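Local coordinates for protein putative hydrolase (Bacteroides ovatus, PDB 4HBS) that is a putative hydrolase of unknown substrate, built as a five-bladed beta-propeller whose family belongs to the beta-fructosidase clan, at residues N91-I99 / G150-W159; F316-R324 / D334-E343. All coordinates share one frame; numbering follows the deposited sequence.

Contact 1 of 2, residues N91-I99 / G150-W159; sequences NCSFPRNSI and GEIDQDYLYW
The buried guanidinium of Arg96 has an apolar group over one face: Leu157 CD2 sits above its centre, with the two side chains crossing at about a right angle. The guanidinium reaches this place on a bent chain, with CG beside the backbone N (chi1 -58°) and further bends at chi2 and chi3. On the way, Arg96 CD packs 3.6 Å from Ile152 CG2, and Arg96 NE donates to Asp153 O at 2.8 Å. The donor lies in the carbonyl plane, yet the oxygen is tilted 32° from the guanidinium plane, so the bond is bent on the arginine side. Asn97 ND2 gives a straighter bond to Tyr158 O (2.7 Å, 164° at the hydrogen), though the nitrogen stands above the carbonyl plane, while Asn97 OD1 accepts from Ile135 N. Arg96 O lies at the edge of the Trp159 ring, in its plane. The contact fastens the loop linking strands 88-93 and 98-102 to the start of strand 156-165, which belongs to a different antiparallel sheet of the propeller. Arg96 NH1 forms a salt bridge with Asp77, whose other oxygen accepts from Trp159 NE1; one carboxylate therefore ties both segments, and probably offsets the cost of burying the arginine's charge.

Contact 2 of 2, residues F316-R324 / D334-E343; sequences FGRDVLMFR and DQKTLFTLPE
Strands 319-325 and 333-340 form a beta hairpin at one end of a four-stranded antiparallel sheet, a blade of the propeller. Its ladder is read from the backbone bonds: Met322 and Lys336 make a hydrogen-bonded pair, with Met322 N to Lys336 O at 2.9 Å and the reciprocal bond from Lys336 N to Met322 O. Leu321 with Thr337 and Asp319 with Thr340 are non-hydrogen-bonded pairs. Between these two the register slips by one residue: Val320 accepts from Leu338 N through its O but donates to Phe339 O, and Leu338 has helix-like backbone angles. This is a beta bulge.

The bulge sends Leu338 and Phe339 to the same side as Val320. There Val320 CG2 makes a CH-pi contact over the face of the Phe339 ring, 4.3 Å from its centroid and 27° off the normal, and also meets Leu341 CD1 at 3.8 Å. Met322, a selenomethionine, bends at chi3 (-78°) to bring CE to Leu338 CD1 (3.7 Å). Val402 and Leu371, from the sheet of an adjoining blade, cover this apolar cluster.

Polar links mark the other face and the ends. Thr340 OG1 donates to Asp319 OD1 at 2.7 Å, approaching from the anti side but 34° out of the carboxylate plane. Beyond it, the Arg318 guanidinium lies between Thr340 CG2 on one face and Glu343 CB on the other, while Arg318 NH1 bonds to Leu341 O at 2.7 Å, nearly along the C=O axis. At the far end Arg324, extended from CG to NE, forms a salt bridge through NE to the anti lone pair of Asp334 OD2 (3.2 Å); its NH2 also bonds to Ala413 O.

In the fold
The two contacts lie on opposite sides of the chain's centre, with their centres about 31 Å apart and no touch between them. Both are partly buried, but they hold different levels of the fold. Contact 2 works inside one blade, where a ladder of backbone bonds, shifted by one residue at a bulge, sets the strand register and an apolar cluster packs against an adjoining blade. Contact 1 joins segments of separate sheets, without any beta bridge, and relies on side chains that reach backbone carbonyls. Arg96 and Arg324 are both buried, but the acid paired with Arg96, Asp77, comes from outside the two segments, whereas that of Arg324 lies across the hairpin; Arg318 is partly exposed.

Contact 1 of 2, residues N91-I99 / G150-W159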
loop_
_atom_site.group_PDB
_atom_site.type_symbol
_atom_site.label_atom_id
_atom_site.label_comp_id
_atom_site.label_asym_id
_atom_site.label_seq_id
_atom_site.Cartn_x
_atom_site.Cartn_y
_atom_site.Cartn_z
ATOM N N ASN A 91 12.096 -20.453 -10.460
ATOM C CA ASN A 91 12.523 -20.597 -9.074
ATOM C C ASN A 91 12.560 -19.263 -8.331
ATOM O O ASN A 91 13.371 -18.407 -8.670
ATOM C CB ASN A 91 13.891 -21.282 -8.988
ATOM C CG ASN A 91 13.899 -22.719 -9.463
ATOM O OD1 ASN A 91 12.872 -23.413 -9.473
ATOM N ND2 ASN A 91 15.079 -23.224 -9.795
ATOM N N CYS A 92 11.686 -19.106 -7.290
ATOM C CA CYS A 92 11.568 -17.882 -6.486
ATOM C C CYS A 92 11.496 -18.152 -4.995
ATOM O O CYS A 92 11.066 -19.210 -4.555
ATOM C CB CYS A 92 10.346 -17.074 -6.922
ATOM S SG CYS A 92 10.473 -16.356 -8.575
ATOM N N SER A 93 11.823 -17.115 -4.236
ATOM C CA SER A 93 11.737 -17.023 -2.789
ATOM C C SER A 93 10.467 -16.283 -2.512
ATOM O O SER A 93 10.060 -15.508 -3.365
ATOM C CB SER A 93 12.914 -16.218 -2.263
ATOM O OG SER A 93 13.440 -16.761 -1.065
ATOM N N PHE A 94 9.869 -16.407 -1.335
ATOM C CA PHE A 94 8.652 -15.654 -1.060
ATOM C C PHE A 94 8.765 -14.903 0.283
ATOM O O PHE A 94 7.921 -15.105 1.177
ATOM C CB PHE A 94 7.430 -16.603 -1.119
ATOM C CG PHE A 94 6.087 -15.952 -1.410
ATOM C CD1 PHE A 94 5.949 -15.028 -2.442
ATOM C CD2 PHE A 94 4.946 -16.323 -0.705
ATOM C CE1 PHE A 94 4.721 -14.449 -2.716
ATOM C CE2 PHE A 94 3.705 -15.760 -1.010
ATOM C CZ PHE A 94 3.594 -14.851 -2.028
ATOM N N PRO A 95 9.767 -13.969 0.416
ATOM C CA PRO A 95 9.915 -13.192 1.663
ATOM C C PRO A 95 8.634 -12.506 2.128
ATOM O O PRO A 95 7.878 -12.013 1.300
ATOM C CB PRO A 95 10.979 -12.140 1.292
ATOM C CG PRO A 95 11.064 -12.160 -0.165
ATOM C CD PRO A 95 10.819 -13.576 -0.534
ATOM N N ARG A 96 8.414 -12.433 3.453
ATOM C CA ARG A 96 7.200 -11.809 3.997
ATOM C C ARG A 96 7.171 -10.307 3.822
ATOM O O ARG A 96 6.087 -9.737 3.808
ATOM C CB ARG A 96 6.964 -12.208 5.465
ATOM C CG ARG A 96 6.834 -13.724 5.666
ATOM C CD ARG A 96 6.057 -14.453 4.546
ATOM N NE ARG A 96 5.213 -15.555 5.042
ATOM C CZ ARG A 96 3.878 -15.564 5.065
ATOM N NH1 ARG A 96 3.191 -14.515 4.638
ATOM N NH2 ARG A 96 3.221 -16.618 5.536
ATOM N N ASN A 97 8.308 -9.684 3.601
ATOM C CA ASN A 97 8.366 -8.262 3.314
ATOM C C ASN A 97 9.735 -7.907 2.765
ATOM O O ASN A 97 10.710 -8.642 2.963
ATOM C CB ASN A 97 8.027 -7.393 4.540
ATOM C CG ASN A 97 8.860 -7.696 5.749
ATOM O OD1 ASN A 97 10.073 -7.543 5.727
ATOM N ND2 ASN A 97 8.244 -8.170 6.832
ATOM N N SER A 98 9.797 -6.783 2.082
ATOM C CA SER A 98 11.024 -6.287 1.484
ATOM C C SER A 98 10.845 -4.839 1.153
ATOM O O SER A 98 9.716 -4.336 1.188
ATOM C CB SER A 98 11.386 -7.086 0.234
ATOM O OG SER A 98 10.320 -7.147 -0.695
ATOM N N ILE A 99 11.948 -4.145 0.883
ATOM C CA ILE A 99 11.893 -2.732 0.560
ATOM C C ILE A 99 12.770 -2.438 -0.660
ATOM O O ILE A 99 13.567 -3.274 -1.109
ATOM C CB ILE A 99 12.265 -1.848 1.792
ATOM C CG1 ILE A 99 13.762 -1.994 2.181
ATOM C CG2 ILE A 99 11.324 -2.153 2.985
ATOM C CD1 ILE A 99 14.234 -1.174 3.378
ATOM N N GLY A 150 17.575 -19.627 3.610
ATOM C CA GLY A 150 16.494 -19.102 2.789
ATOM C C GLY A 150 15.086 -19.536 3.136
ATOM O O GLY A 150 14.163 -19.165 2.405
ATOM N N GLU A 151 14.871 -20.279 4.260
ATOM C CA GLU A 151 13.505 -20.644 4.662
ATOM C C GLU A 151 12.805 -19.348 5.100
ATOM O O GLU A 151 13.448 -18.492 5.713
ATOM C CB GLU A 151 13.463 -21.694 5.817
ATOM C CG GLU A 151 14.224 -23.026 5.665
ATOM C CD GLU A 151 14.199 -23.786 4.349
ATOM O OE1 GLU A 151 13.128 -23.838 3.703
ATOM O OE2 GLU A 151 15.241 -24.398 4.008
ATOM N N ILE A 152 11.518 -19.171 4.738
ATOM C CA ILE A 152 10.757 -17.972 5.101
ATOM C C ILE A 152 9.732 -18.319 6.206
ATOM O O ILE A 152 9.128 -19.395 6.182
ATOM C CB ILE A 152 10.084 -17.384 3.858
ATOM C CG1 ILE A 152 11.102 -17.065 2.733
ATOM C CG2 ILE A 152 9.254 -16.170 4.225
ATOM C CD1 ILE A 152 12.153 -16.163 3.045
ATOM N N ASP A 153 9.527 -17.381 7.153
ATOM C CA ASP A 153 8.603 -17.533 8.291
ATOM C C ASP A 153 7.181 -17.589 7.868
ATOM O O ASP A 153 6.734 -16.719 7.120
ATOM C CB ASP A 153 8.723 -16.353 9.262
ATOM C CG ASP A 153 10.083 -16.222 9.853
ATOM O OD1 ASP A 153 10.549 -17.197 10.483
ATOM O OD2 ASP A 153 10.718 -15.179 9.634
ATOM N N GLN A 154 6.439 -18.573 8.390
ATOM C CA GLN A 154 5.017 -18.721 8.096
ATOM C C GLN A 154 4.161 -18.530 9.321
ATOM O O GLN A 154 2.948 -18.457 9.158
ATOM C CB GLN A 154 4.730 -20.099 7.486
ATOM C CG GLN A 154 5.622 -20.471 6.316
ATOM C CD GLN A 154 5.536 -19.501 5.184
ATOM O OE1 GLN A 154 6.465 -18.745 4.926
ATOM N NE2 GLN A 154 4.414 -19.483 4.487
ATOM N N ASP A 155 4.770 -18.384 10.525
ATOM C CA ASP A 155 4.046 -18.287 11.793
ATOM C C ASP A 155 3.747 -16.845 12.156
ATOM O O ASP A 155 2.574 -16.449 12.144
ATOM C CB ASP A 155 4.806 -19.000 12.951
ATOM C CG ASP A 155 6.323 -18.768 13.080
ATOM O OD1 ASP A 155 6.917 -18.124 12.168
ATOM O OD2 ASP A 155 6.911 -19.229 14.087
ATOM N N TYR A 156 4.792 -16.056 12.471
ATOM C CA TYR A 156 4.664 -14.652 12.855
ATOM C C TYR A 156 5.403 -13.805 11.844
ATOM O O TYR A 156 6.499 -14.179 11.421
ATOM C CB TYR A 156 5.202 -14.443 14.277
ATOM C CG TYR A 156 4.451 -15.292 15.275
ATOM C CD1 TYR A 156 3.160 -14.961 15.666
ATOM C CD2 TYR A 156 4.957 -16.521 15.695
ATOM C CE1 TYR A 156 2.426 -15.785 16.521
ATOM C CE2 TYR A 156 4.230 -17.358 16.542
ATOM C CZ TYR A 156 2.964 -16.983 16.960
ATOM O OH TYR A 156 2.231 -17.777 17.818
ATOM N N LEU A 157 4.811 -12.697 11.419
ATOM C CA LEU A 157 5.464 -11.853 10.415
ATOM C C LEU A 157 5.038 -10.400 10.537
ATOM O O LEU A 157 4.226 -10.061 11.398
ATOM C CB LEU A 157 5.159 -12.397 8.983
ATOM C CG LEU A 157 3.685 -12.428 8.571
ATOM C CD1 LEU A 157 3.311 -11.228 7.748
ATOM C CD2 LEU A 157 3.388 -13.631 7.783
ATOM N N TYR A 158 5.641 -9.545 9.686
ATOM C CA TYR A 158 5.376 -8.122 9.617
ATOM C C TYR A 158 4.935 -7.757 8.216
ATOM O O TYR A 158 5.530 -8.232 7.249
ATOM C CB TYR A 158 6.645 -7.312 9.981
ATOM C CG TYR A 158 6.890 -7.131 11.470
ATOM C CD1 TYR A 158 5.911 -6.586 12.301
ATOM C CD2 TYR A 158 8.126 -7.425 12.033
ATOM C CE1 TYR A 158 6.133 -6.405 13.667
ATOM C CE2 TYR A 158 8.362 -7.237 13.397
ATOM C CZ TYR A 158 7.351 -6.758 14.216
ATOM O OH TYR A 158 7.557 -6.586 15.562
ATOM N N TRP A 159 3.919 -6.897 8.097
ATOM C CA TRP A 159 3.499 -6.374 6.809
ATOM C C TRP A 159 3.467 -4.844 6.924
ATOM O O TRP A 159 3.313 -4.302 8.022
ATOM C CB TRP A 159 2.172 -6.983 6.350
ATOM C CG TRP A 159 2.287 -8.337 5.697
ATOM C CD1 TRP A 159 3.368 -8.856 5.039
ATOM C CD2 TRP A 159 1.263 -9.330 5.627
ATOM N NE1 TRP A 159 3.074 -10.106 4.554
ATOM C CE2 TRP A 159 1.780 -10.415 4.882
ATOM C CE3 TRP A 159 -0.076 -9.382 6.057
ATOM C CZ2 TRP A 159 0.998 -11.527 4.549
ATOM C CZ3 TRP A 159 -0.822 -10.518 5.790
ATOM C CH2 TRP A 159 -0.287 -11.571 5.044
#

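Contact 2 of 2, residues F316-R324 / D334-E343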
loop_
_atom_site.group_PDB
_atom_site.type_symbol
_atom_site.label_atom_id
_atom_site.label_comp_id
_atom_site.label_asym_id
_atom_site.label_seq_id
_atom_site.Cartn_x
_atom_site.Cartn_y
_atom_site.Cartn_z
ATOM N N PHE A 316 -13.701 -7.096 -1.764
ATOM C CA PHE A 316 -12.808 -7.076 -2.926
ATOM C C PHE A 316 -13.509 -6.522 -4.173
ATOM O O PHE A 316 -13.396 -7.092 -5.270
ATOM C CB PHE A 316 -12.260 -8.480 -3.214
ATOM C CG PHE A 316 -11.556 -9.112 -2.048
ATOM C CD1 PHE A 316 -10.307 -8.674 -1.659
ATOM C CD2 PHE A 316 -12.111 -10.201 -1.387
ATOM C CE1 PHE A 316 -9.611 -9.314 -0.633
ATOM C CE2 PHE A 316 -11.433 -10.818 -0.332
ATOM C CZ PHE A 316 -10.181 -10.382 0.028
ATOM N N GLY A 317 -14.248 -5.438 -3.989
ATOM C CA GLY A 317 -14.973 -4.826 -5.083
ATOM C C GLY A 317 -14.022 -4.125 -6.017
ATOM O O GLY A 317 -12.956 -3.669 -5.600
ATOM N N ARG A 318 -14.378 -4.083 -7.286
ATOM C CA ARG A 318 -13.577 -3.424 -8.301
ATOM C C ARG A 318 -13.879 -1.942 -8.292
ATOM O O ARG A 318 -13.073 -1.193 -8.831
ATOM C CB ARG A 318 -13.833 -4.030 -9.690
ATOM C CG ARG A 318 -13.508 -5.511 -9.767
ATOM C CD ARG A 318 -13.645 -6.107 -11.158
ATOM N NE ARG A 318 -15.033 -6.132 -11.668
ATOM C CZ ARG A 318 -15.503 -5.465 -12.739
ATOM N NH1 ARG A 318 -14.707 -4.653 -13.440
ATOM N NH2 ARG A 318 -16.775 -5.597 -13.105
ATOM N N ASP A 319 -15.012 -1.491 -7.679
ATOM C CA ASP A 319 -15.323 -0.050 -7.602
ATOM C C ASP A 319 -14.406 0.661 -6.582
ATOM O O ASP A 319 -14.366 0.267 -5.421
ATOM C CB ASP A 319 -16.811 0.207 -7.236
ATOM C CG ASP A 319 -17.842 -0.095 -8.326
ATOM O OD1 ASP A 319 -17.431 -0.358 -9.481
ATOM O OD2 ASP A 319 -19.062 -0.043 -8.026
ATOM N N VAL A 320 -13.646 1.681 -7.043
ATOM C CA VAL A 320 -12.772 2.510 -6.199
ATOM C C VAL A 320 -13.625 3.666 -5.733
ATOM O O VAL A 320 -14.099 4.430 -6.574
ATOM C CB VAL A 320 -11.526 2.988 -6.972
ATOM C CG1 VAL A 320 -10.687 3.945 -6.124
ATOM C CG2 VAL A 320 -10.700 1.794 -7.436
ATOM N N LEU A 321 -13.855 3.785 -4.416
ATOM C CA LEU A 321 -14.734 4.804 -3.843
ATOM C C LEU A 321 -14.009 6.049 -3.397
ATOM O O LEU A 321 -12.831 5.993 -3.055
ATOM C CB LEU A 321 -15.467 4.229 -2.629
ATOM C CG LEU A 321 -16.203 2.925 -2.861
ATOM C CD1 LEU A 321 -16.919 2.506 -1.610
ATOM C CD2 LEU A 321 -17.165 3.029 -4.038
HETATM N N MSE A 322 -14.741 7.173 -3.348
HETATM C CA MSE A 322 -14.217 8.436 -2.861
HETATM C C MSE A 322 -15.256 9.129 -1.992
HETATM O O MSE A 322 -16.433 9.167 -2.361
HETATM C CB MSE A 322 -13.788 9.358 -4.004
HETATM C CG MSE A 322 -13.037 10.602 -3.498
HETATM SE SE MSE A 322 -12.538 11.863 -4.855
HETATM C CE MSE A 322 -11.104 10.964 -5.477
ATOM N N PHE A 323 -14.804 9.691 -0.845
ATOM C CA PHE A 323 -15.615 10.465 0.113
ATOM C C PHE A 323 -14.911 11.763 0.399
ATOM O O PHE A 323 -13.703 11.845 0.184
ATOM C CB PHE A 323 -15.803 9.710 1.436
ATOM C CG PHE A 323 -16.222 8.272 1.324
ATOM C CD1 PHE A 323 -15.303 7.288 0.994
ATOM C CD2 PHE A 323 -17.525 7.887 1.609
ATOM C CE1 PHE A 323 -15.685 5.950 0.911
ATOM C CE2 PHE A 323 -17.901 6.549 1.541
ATOM C CZ PHE A 323 -16.977 5.587 1.195
ATOM N N ARG A 324 -15.618 12.752 0.952
ATOM C CA ARG A 324 -14.994 14.023 1.304
ATOM C C ARG A 324 -15.417 14.502 2.694
ATOM O O ARG A 324 -16.479 14.122 3.186
ATOM C CB ARG A 324 -15.316 15.099 0.257
ATOM C CG ARG A 324 -16.806 15.355 0.043
ATOM C CD ARG A 324 -17.022 16.666 -0.662
ATOM N NE ARG A 324 -18.432 16.933 -0.921
ATOM C CZ ARG A 324 -18.881 17.948 -1.658
ATOM N NH1 ARG A 324 -18.028 18.808 -2.214
ATOM N NH2 ARG A 324 -20.187 18.112 -1.852
ATOM N N ASP A 334 -20.760 11.872 1.148
ATOM C CA ASP A 334 -20.972 11.946 -0.289
ATOM C C ASP A 334 -20.080 10.951 -1.018
ATOM O O ASP A 334 -19.107 11.323 -1.681
ATOM C CB ASP A 334 -20.765 13.399 -0.773
ATOM C CG ASP A 334 -21.571 14.408 0.042
ATOM O OD1 ASP A 334 -22.718 14.079 0.431
ATOM O OD2 ASP A 334 -21.033 15.510 0.330
ATOM N N GLN A 335 -20.410 9.667 -0.875
ATOM C CA GLN A 335 -19.653 8.613 -1.535
ATOM C C GLN A 335 -19.814 8.767 -3.031
ATOM O O GLN A 335 -20.891 9.147 -3.493
ATOM C CB GLN A 335 -20.148 7.233 -1.091
ATOM C CG GLN A 335 -19.363 6.034 -1.642
ATOM C CD GLN A 335 -20.079 4.760 -1.261
ATOM O OE1 GLN A 335 -20.151 4.401 -0.084
ATOM N NE2 GLN A 335 -20.726 4.107 -2.225
ATOM N N LYS A 336 -18.747 8.519 -3.777
ATOM C CA LYS A 336 -18.753 8.557 -5.240
ATOM C C LYS A 336 -17.951 7.371 -5.746
ATOM O O LYS A 336 -17.060 6.914 -5.036
ATOM C CB LYS A 336 -18.123 9.865 -5.760
ATOM C CG LYS A 336 -18.844 11.152 -5.381
ATOM C CD LYS A 336 -19.931 11.480 -6.340
ATOM C CE LYS A 336 -20.868 12.517 -5.804
ATOM N NZ LYS A 336 -21.664 13.129 -6.893
ATOM N N THR A 337 -18.240 6.866 -6.944
ATOM C CA THR A 337 -17.438 5.799 -7.526
ATOM C C THR A 337 -16.457 6.495 -8.466
ATOM O O THR A 337 -16.870 7.091 -9.466
ATOM C CB THR A 337 -18.307 4.734 -8.173
ATOM O OG1 THR A 337 -19.081 4.122 -7.143
ATOM C CG2 THR A 337 -17.496 3.669 -8.862
ATOM N N LEU A 338 -15.163 6.491 -8.094
ATOM C CA LEU A 338 -14.107 7.126 -8.885
ATOM C C LEU A 338 -13.985 6.407 -10.215
ATOM O O LEU A 338 -14.106 7.032 -11.271
ATOM C CB LEU A 338 -12.794 7.100 -8.107
ATOM C CG LEU A 338 -11.663 7.935 -8.646
ATOM C CD1 LEU A 338 -12.022 9.399 -8.658
ATOM C CD2 LEU A 338 -10.392 7.705 -7.830
ATOM N N PHE A 339 -13.862 5.086 -10.161
ATOM C CA PHE A 339 -13.844 4.225 -11.336
ATOM C C PHE A 339 -13.920 2.750 -10.921
ATOM O O PHE A 339 -13.824 2.437 -9.737
ATOM C CB PHE A 339 -12.611 4.491 -12.205
ATOM C CG PHE A 339 -11.307 3.899 -11.731
ATOM C CD1 PHE A 339 -10.592 4.491 -10.698
ATOM C CD2 PHE A 339 -10.728 2.824 -12.400
ATOM C CE1 PHE A 339 -9.352 3.979 -10.302
ATOM C CE2 PHE A 339 -9.467 2.347 -12.034
ATOM C CZ PHE A 339 -8.789 2.926 -10.989
ATOM N N THR A 340 -14.091 1.866 -11.899
ATOM C CA THR A 340 -14.188 0.422 -11.692
ATOM C C THR A 340 -12.959 -0.248 -12.257
ATOM O O THR A 340 -12.656 -0.063 -13.429
ATOM C CB THR A 340 -15.445 -0.105 -12.332
ATOM O OG1 THR A 340 -16.544 0.669 -11.854
ATOM C CG2 THR A 340 -15.680 -1.555 -12.006
ATOM N N LEU A 341 -12.251 -1.029 -11.438
ATOM C CA LEU A 341 -11.020 -1.689 -11.862
ATOM C C LEU A 341 -11.313 -2.791 -12.851
ATOM O O LEU A 341 -12.376 -3.390 -12.764
ATOM C CB LEU A 341 -10.266 -2.245 -10.656
ATOM C CG LEU A 341 -9.673 -1.169 -9.752
ATOM C CD1 LEU A 341 -9.481 -1.670 -8.331
ATOM C CD2 LEU A 341 -8.386 -0.654 -10.321
ATOM N N PRO A 342 -10.398 -3.081 -13.803
ATOM C CA PRO A 342 -10.683 -4.117 -14.809
ATOM C C PRO A 342 -11.033 -5.490 -14.258
ATOM O O PRO A 342 -10.544 -5.895 -13.207
ATOM C CB PRO A 342 -9.387 -4.203 -15.611
ATOM C CG PRO A 342 -8.727 -2.909 -15.424
ATOM C CD PRO A 342 -9.101 -2.426 -14.064
ATOM N N GLU A 343 -11.865 -6.217 -15.012
ATOM C CA GLU A 343 -12.279 -7.584 -14.692
ATOM C C GLU A 343 -11.182 -8.581 -15.182
ATOM O O GLU A 343 -11.040 -9.673 -14.616
ATOM C CB GLU A 343 -13.631 -7.837 -15.382
ATOM C CG GLU A 343 -14.353 -9.127 -15.024
ATOM C CD GLU A 343 -15.520 -9.414 -15.952
ATOM O OE1 GLU A 343 -16.053 -8.452 -16.555
ATOM O OE2 GLU A 343 -15.896 -10.603 -16.089
#